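Local coordinates for protein putative phosphohistidine phosphatase SixA (Agrobacterium tumefaciens, PDB 2RFL) that probably removes phosphate from phosphorylated histidine or related phospho-substrates, as a putative SixA-type member of the histidine phosphatase superfamily, at residues A[33-36]-A[37-40]; A[68-71]-A[72-76]; A[45-48]-A[49-53]. All coordinates share one frame; numbering follows the deposited sequence.

In the fold
The three interactions are local contacts on two neighbouring helices of an alpha-beta-alpha sandwich. Interaction 1 starts helix 35-51 and interaction 3 ends it, their centres about 18 Å apart and without direct touch; interaction 2 lies within helix 64-77, its centre about 12 Å from each of the others, and touches both. Half of the touching residues in interaction 2 are buried, where threonine and tryptophan side chains face inward; interactions 1 and 3 each have two buried residues and more exposed ones. Chemistry follows position: the helix ends combine a capping bond with an apolar contact across the turn, whereas the mid-helix contact sets an arginine guanidinium over a backbone carbonyl, beside two crossing glutamines.

Interaction 1 (A[33-36]-A[37-40]); sequences LNEA and GFAE
From Asn34 to Glu40 the chain passes from an extended conformation into the first turns of helix 35-51, with Phe38 N bonded to Asn34 O at 2.7 Å and Glu40 N to Ala36 O at 3.0 Å. Asn34 is the N-cap. Its OD1 accepts from Gly37 N at 2.8 Å, but the bond is bent (138° at the hydrogen) and the donor stands above the side-chain carbonyl plane. The first torsion explains how the amide gets there: CG sits between the backbone N and the carbonyl carbon (chi1 66°), so the side chain curls back over the start of the helix. OD1 is also 3.1 Å from Gly37 CA, a close approach at a residue with no side chain. The residue before the cap and the fourth residue of the helix then meet as a hydrophobic staple. Leu33 CB lies over the centre of the Phe38 ring, 3.7 Å from its centroid and only 3° off the ring normal, a clear CH-pi contact. Farther out, Leu33 CD1 reaches Phe38 CD1 at 3.6 Å, extending the apolar contact toward one side of the ring. Thus the cap bond and the ring face add side-chain ties to the backbone bond from Phe38 N to Asn34 O, the cap satisfying an amide of the first turn. Leu33 also packs on Thr69, and its backbone N is hydrogen-bonded to Gln68 OE1, while Phe38 touches the Gln68 side chain; together they join this helix start to helix 64-77. Two residues after Phe38, Glu40 OE1 bonds to Thr142 OG1, shortly before strand 145-149.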
loop_
_atom_site.group_PDB
_atom_site.type_symbol
_atom_site.label_atom_id
_atom_site.label_comp_id
_atom_site.label_asym_id
_atom_site.label_seq_id
_atom_site.Cartn_x
_atom_site.Cartn_y
_atom_site.Cartn_z
ATOM N N LEU A 33 -6.369 -9.985 -10.568
ATOM C CA LEU A 33 -6.764 -8.667 -10.956
ATOM C C LEU A 33 -7.556 -8.879 -12.217
ATOM O O LEU A 33 -7.162 -9.691 -13.059
ATOM C CB LEU A 33 -5.561 -7.774 -11.232
ATOM C CG LEU A 33 -4.510 -7.410 -10.167
ATOM C CD1 LEU A 33 -3.451 -6.610 -10.786
ATOM C CD2 LEU A 33 -5.175 -6.609 -9.065
ATOM N N ASN A 34 -8.718 -8.211 -12.311
ATOM C CA ASN A 34 -9.484 -8.120 -13.560
ATOM C C ASN A 34 -8.857 -7.068 -14.473
ATOM O O ASN A 34 -7.832 -6.483 -14.119
ATOM C CB ASN A 34 -10.960 -7.806 -13.260
ATOM C CG ASN A 34 -11.170 -6.433 -12.642
ATOM O OD1 ASN A 34 -10.240 -5.777 -12.190
ATOM N ND2 ASN A 34 -12.417 -6.007 -12.600
ATOM N N GLU A 35 -9.473 -6.809 -15.625
ATOM C CA GLU A 35 -9.003 -5.768 -16.551
ATOM C C GLU A 35 -8.924 -4.343 -15.984
ATOM O O GLU A 35 -7.818 -3.750 -15.985
ATOM C CB GLU A 35 -9.711 -5.836 -17.887
ATOM C CG GLU A 35 -9.661 -7.257 -18.564
ATOM C CD GLU A 35 -8.293 -8.000 -18.536
ATOM O OE1 GLU A 35 -8.227 -9.127 -17.982
ATOM O OE2 GLU A 35 -7.284 -7.489 -19.084
ATOM N N ALA A 36 -10.018 -3.805 -15.441
ATOM C CA ALA A 36 -9.947 -2.476 -14.862
ATOM C C ALA A 36 -8.951 -2.361 -13.676
ATOM O O ALA A 36 -8.193 -1.363 -13.556
ATOM C CB ALA A 36 -11.294 -2.011 -14.467
ATOM N N GLY A 37 -8.983 -3.386 -12.814
ATOM C CA GLY A 37 -7.979 -3.635 -11.787
ATOM C C GLY A 37 -6.559 -3.643 -12.296
ATOM O O GLY A 37 -5.701 -2.960 -11.748
ATOM N N PHE A 38 -6.298 -4.406 -13.342
ATOM C CA PHE A 38 -4.994 -4.299 -14.039
ATOM C C PHE A 38 -4.571 -2.909 -14.545
ATOM O O PHE A 38 -3.398 -2.549 -14.487
ATOM C CB PHE A 38 -4.939 -5.252 -15.222
ATOM C CG PHE A 38 -4.422 -6.593 -14.879
ATOM C CD1 PHE A 38 -3.138 -6.737 -14.327
ATOM C CD2 PHE A 38 -5.194 -7.732 -15.145
ATOM C CE1 PHE A 38 -2.633 -8.036 -14.043
ATOM C CE2 PHE A 38 -4.726 -9.008 -14.856
ATOM C CZ PHE A 38 -3.456 -9.188 -14.316
ATOM N N ALA A 39 -5.531 -2.169 -15.076
ATOM C CA ALA A 39 -5.265 -0.896 -15.716
ATOM C C ALA A 39 -4.938 0.176 -14.696
ATOM O O ALA A 39 -4.006 0.930 -14.922
ATOM C CB ALA A 39 -6.443 -0.475 -16.617
ATOM N N GLU A 40 -5.700 0.214 -13.596
ATOM C CA GLU A 40 -5.583 1.187 -12.514
ATOM C C GLU A 40 -4.214 1.115 -11.842
ATOM O O GLU A 40 -3.600 2.126 -11.526
ATOM C CB GLU A 40 -6.530 0.806 -11.385
ATOM C CG GLU A 40 -7.963 1.221 -11.415
ATOM C CD GLU A 40 -8.736 0.714 -10.144
ATOM O OE1 GLU A 40 -8.135 0.079 -9.228
ATOM O OE2 GLU A 40 -9.972 0.948 -10.089
#

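Interaction 2 (A[68-71]-A[72-76]); sequences QTTQ and AWQRA
Gln71 and Arg75 meet one helical turn apart on helix 64-77, part of the alpha layers that flank the sheet in this alpha-beta-alpha sandwich. The Arg75 chain bends at its second and third torsions, which brings the guanidinium back over the backbone: Gln71 O sits above the centre of the planar group, 3.4 Å from Arg75 CZ. Because the oxygen is over the face, no guanidinium N-H is aimed at it; the backbone bond from Arg75 N to the same Gln71 O is weak. Beside this pair, the side chains of Gln71 and Gln74 are inclined to each other with their amide planes 69° apart. They touch through Gln74 OE1 and Gln71 CG at 3.9 Å, a polar atom against a methylene. The helix backbone here is held by Gln74 N to Thr70 O at 3.2 Å. Trp73 and the threonines face inward. The indole presents its edge to Thr69 O, which lies near the ring plane, 3.6 Å from Trp73 CD1. Thr69 and Trp73 both pack on Leu14 of strand 10-15, and Thr70 packs on strand 57-60. At the far corner of the indole, Trp73 CH2 comes within 3.4 Å of Ala48 CB on helix 35-51.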
loop_
_atom_site.group_PDB
_atom_site.type_symbol
_atom_site.label_atom_id
_atom_site.label_comp_id
_atom_site.label_asym_id
_atom_site.label_seq_id
_atom_site.Cartn_x
_atom_site.Cartn_y
_atom_site.Cartn_z
ATOM N N GLN A 68 0.297 -9.441 -8.246
ATOM C CA GLN A 68 0.118 -8.791 -9.542
ATOM C C GLN A 68 0.128 -7.270 -9.325
ATOM O O GLN A 68 0.842 -6.559 -10.059
ATOM C CB GLN A 68 -1.159 -9.238 -10.269
ATOM C CG GLN A 68 -1.281 -10.720 -10.637
ATOM C CD GLN A 68 -2.774 -11.193 -10.796
ATOM O OE1 GLN A 68 -3.736 -10.577 -10.311
ATOM N NE2 GLN A 68 -2.932 -12.311 -11.403
ATOM N N THR A 69 -0.597 -6.777 -8.306
ATOM C CA THR A 69 -0.508 -5.342 -8.007
ATOM C C THR A 69 0.985 -4.923 -7.973
ATOM O O THR A 69 1.369 -4.029 -8.728
ATOM C CB THR A 69 -1.294 -4.890 -6.708
ATOM O OG1 THR A 69 -2.663 -5.343 -6.764
ATOM C CG2 THR A 69 -1.316 -3.369 -6.577
ATOM N N THR A 70 1.804 -5.614 -7.158
ATOM C CA THR A 70 3.263 -5.340 -6.964
ATOM C C THR A 70 4.077 -5.394 -8.274
ATOM O O THR A 70 4.857 -4.488 -8.537
ATOM C CB THR A 70 3.918 -6.234 -5.815
ATOM O OG1 THR A 70 3.544 -5.735 -4.516
ATOM C CG2 THR A 70 5.432 -6.276 -5.898
ATOM N N GLN A 71 3.857 -6.442 -9.086
ATOM C CA GLN A 71 4.383 -6.541 -10.430
ATOM C C GLN A 71 4.149 -5.296 -11.309
ATOM O O GLN A 71 4.942 -4.973 -12.185
ATOM C CB GLN A 71 3.874 -7.822 -11.108
ATOM C CG GLN A 71 4.339 -9.128 -10.425
ATOM C CD GLN A 71 3.682 -10.422 -10.950
ATOM O OE1 GLN A 71 3.040 -10.439 -12.009
ATOM N NE2 GLN A 71 3.841 -11.518 -10.184
ATOM N N ALA A 72 3.057 -4.585 -11.099
ATOM C CA ALA A 72 2.901 -3.325 -11.835
ATOM C C ALA A 72 4.009 -2.325 -11.472
ATOM O O ALA A 72 4.644 -1.790 -12.332
ATOM C CB ALA A 72 1.516 -2.743 -11.667
ATOM N N TRP A 73 4.249 -2.123 -10.180
ATOM C CA TRP A 73 5.341 -1.278 -9.671
ATOM C C TRP A 73 6.764 -1.606 -10.118
ATOM O O TRP A 73 7.501 -0.677 -10.453
ATOM C CB TRP A 73 5.273 -1.215 -8.165
ATOM C CG TRP A 73 4.063 -0.449 -7.750
ATOM C CD1 TRP A 73 2.751 -0.829 -7.903
ATOM C CD2 TRP A 73 4.038 0.853 -7.161
ATOM N NE1 TRP A 73 1.923 0.153 -7.426
ATOM C CE2 TRP A 73 2.682 1.194 -6.962
ATOM C CE3 TRP A 73 5.032 1.762 -6.776
ATOM C CZ2 TRP A 73 2.288 2.402 -6.370
ATOM C CZ3 TRP A 73 4.646 2.957 -6.195
ATOM C CH2 TRP A 73 3.280 3.266 -5.988
ATOM N N GLN A 74 7.148 -2.890 -10.110
ATOM C CA GLN A 74 8.412 -3.346 -10.721
ATOM C C GLN A 74 8.576 -2.832 -12.153
ATOM O O GLN A 74 9.673 -2.513 -12.580
ATOM C CB GLN A 74 8.491 -4.869 -10.732
ATOM C CG GLN A 74 8.938 -5.523 -9.422
ATOM C CD GLN A 74 8.840 -7.050 -9.486
ATOM O OE1 GLN A 74 7.746 -7.632 -9.363
ATOM N NE2 GLN A 74 9.977 -7.707 -9.688
ATOM N N ARG A 75 7.454 -2.761 -12.866
ATOM C CA ARG A 75 7.347 -2.333 -14.252
ATOM C C ARG A 75 7.554 -0.841 -14.374
ATOM O O ARG A 75 8.377 -0.402 -15.154
ATOM C CB ARG A 75 5.955 -2.650 -14.776
ATOM C CG ARG A 75 5.921 -3.231 -16.161
ATOM C CD ARG A 75 5.610 -4.710 -16.093
ATOM N NE ARG A 75 4.255 -4.919 -15.607
ATOM C CZ ARG A 75 3.777 -6.072 -15.166
ATOM N NH1 ARG A 75 2.526 -6.135 -14.747
ATOM N NH2 ARG A 75 4.543 -7.151 -15.134
ATOM N N ALA A 76 6.796 -0.061 -13.605
ATOM C CA ALA A 76 6.896 1.386 -13.629
ATOM C C ALA A 76 8.323 1.836 -13.371
ATOM O O ALA A 76 8.772 2.847 -13.890
ATOM C CB ALA A 76 5.939 2.003 -12.626
#

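Interaction 3 (A[45-48]-A[49-53])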
loop_
_atom_site.group_PDB
_atom_site.type_symbol
_atom_site.label_atom_id
_atom_site.label_comp_id
_atom_site.label_asym_id
_atom_site.label_seq_id
_atom_site.Cartn_x
_atom_site.Cartn_y
_atom_site.Cartn_z
ATOM N N ALA A 45 0.781 3.142 -10.264
ATOM C CA ALA A 45 2.231 2.902 -10.432
ATOM C C ALA A 45 2.912 4.027 -11.251
ATOM O O ALA A 45 3.764 4.697 -10.730
ATOM C CB ALA A 45 2.486 1.545 -11.019
ATOM N N ASP A 46 2.471 4.277 -12.489
ATOM C CA ASP A 46 2.961 5.403 -13.329
ATOM C C ASP A 46 2.922 6.826 -12.749
ATOM O O ASP A 46 3.854 7.607 -12.940
ATOM C CB ASP A 46 2.255 5.412 -14.684
ATOM C CG ASP A 46 2.900 4.482 -15.674
ATOM O OD1 ASP A 46 3.958 3.911 -15.326
ATOM O OD2 ASP A 46 2.351 4.327 -16.795
ATOM N N LEU A 47 1.821 7.163 -12.092
ATOM C CA LEU A 47 1.707 8.414 -11.378
ATOM C C LEU A 47 2.857 8.472 -10.370
ATOM O O LEU A 47 3.464 9.515 -10.199
ATOM C CB LEU A 47 0.325 8.525 -10.694
ATOM C CG LEU A 47 -0.553 9.796 -10.701
ATOM C CD1 LEU A 47 -0.041 10.827 -11.668
ATOM C CD2 LEU A 47 -2.014 9.498 -11.044
ATOM N N ALA A 48 3.191 7.328 -9.768
ATOM C CA ALA A 48 4.133 7.254 -8.634
ATOM C C ALA A 48 5.577 7.614 -8.985
ATOM O O ALA A 48 6.107 8.578 -8.452
ATOM C CB ALA A 48 4.061 5.885 -7.964
ATOM N N ALA A 49 6.193 6.853 -9.888
ATOM C CA ALA A 49 7.537 7.133 -10.398
ATOM C C ALA A 49 7.603 8.474 -11.091
ATOM O O ALA A 49 8.674 8.906 -11.538
ATOM C CB ALA A 49 7.952 6.055 -11.361
ATOM N N ASP A 50 6.440 9.103 -11.208
ATOM C CA ASP A 50 6.298 10.421 -11.829
ATOM C C ASP A 50 6.609 11.457 -10.750
ATOM O O ASP A 50 7.424 12.367 -10.949
ATOM C CB ASP A 50 4.877 10.573 -12.386
ATOM C CG ASP A 50 4.698 11.796 -13.238
ATOM O OD1 ASP A 50 5.711 12.329 -13.728
ATOM O OD2 ASP A 50 3.532 12.216 -13.422
ATOM N N ARG A 51 5.974 11.265 -9.593
ATOM C CA ARG A 51 6.303 12.010 -8.385
ATOM C C ARG A 51 7.607 11.470 -7.788
ATOM O O ARG A 51 8.152 12.045 -6.862
ATOM C CB ARG A 51 5.142 11.972 -7.377
ATOM C CG ARG A 51 3.978 12.932 -7.681
ATOM C CD ARG A 51 2.960 12.314 -8.640
ATOM N NE ARG A 51 2.620 13.203 -9.761
ATOM C CZ ARG A 51 1.384 13.565 -10.103
ATOM N NH1 ARG A 51 0.328 13.116 -9.431
ATOM N NH2 ARG A 51 1.200 14.382 -11.122
ATOM N N ARG A 52 8.121 10.388 -8.370
ATOM C CA ARG A 52 9.386 9.776 -7.960
ATOM C C ARG A 52 9.216 9.107 -6.586
ATOM O O ARG A 52 10.125 9.072 -5.747
ATOM C CB ARG A 52 10.527 10.806 -7.973
ATOM C CG ARG A 52 10.984 11.255 -9.372
ATOM C CD ARG A 52 12.068 10.339 -9.904
ATOM N NE ARG A 52 13.105 11.048 -10.649
ATOM C CZ ARG A 52 13.860 12.021 -10.146
ATOM N NH1 ARG A 52 13.671 12.439 -8.903
ATOM N NH2 ARG A 52 14.792 12.598 -10.889
ATOM N N TYR A 53 8.010 8.599 -6.377
ATOM C CA TYR A 53 7.639 7.901 -5.168
ATOM C C TYR A 53 8.174 6.457 -5.166
ATOM O O TYR A 53 7.385 5.504 -5.128
ATOM C CB TYR A 53 6.120 7.934 -5.012
ATOM C CG TYR A 53 5.553 9.296 -4.646
ATOM C CD1 TYR A 53 6.372 10.306 -4.146
ATOM C CD2 TYR A 53 4.177 9.545 -4.734
ATOM C CE1 TYR A 53 5.852 11.559 -3.793
ATOM C CE2 TYR A 53 3.638 10.764 -4.379
ATOM C CZ TYR A 53 4.482 11.794 -3.919
ATOM O OH TYR A 53 3.970 13.044 -3.578
#
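Ala48 O accepts from Tyr53 N at 2.8 Å, in a nearly straight bond (170° at the hydrogen) whose donor stands above the carbonyl plane. With Arg52 at positive phi (70°), it closes helix 35-51 in the manner of a Schellman motif, though only the six-to-one bond is formed. The apolar contact expected of such an end is present too, though loose: Ala48 CB and Tyr53 CB are 4.1 Å apart. The Tyr53 ring swings back, and Arg51 CB lies over the centre of one face, 3.4 Å above the ring plane. One turn apart, Leu47 and Arg51 run side by side. Leu47 CD1 sits over a guanidinium face, offset toward the rim and 3.2 Å from Arg51 NH1, while both side chains touch Leu167 of strand 162-167. Leu47 has a nearly eclipsed first torsion (chi1 -136°), which suggests some strain or imprecision in its placing. Arg51 NE and Asp50 OD2, 3.9 Å apart, form a long salt bridge. Tyr53 OH finds its partner in Asp165 OD2 on the same strand. The chemistry implies that a backbone bond caps the helix end where Arg52 leaves helical geometry, while apolar contacts and the tyrosine hydroxyl join that end to the edge strand.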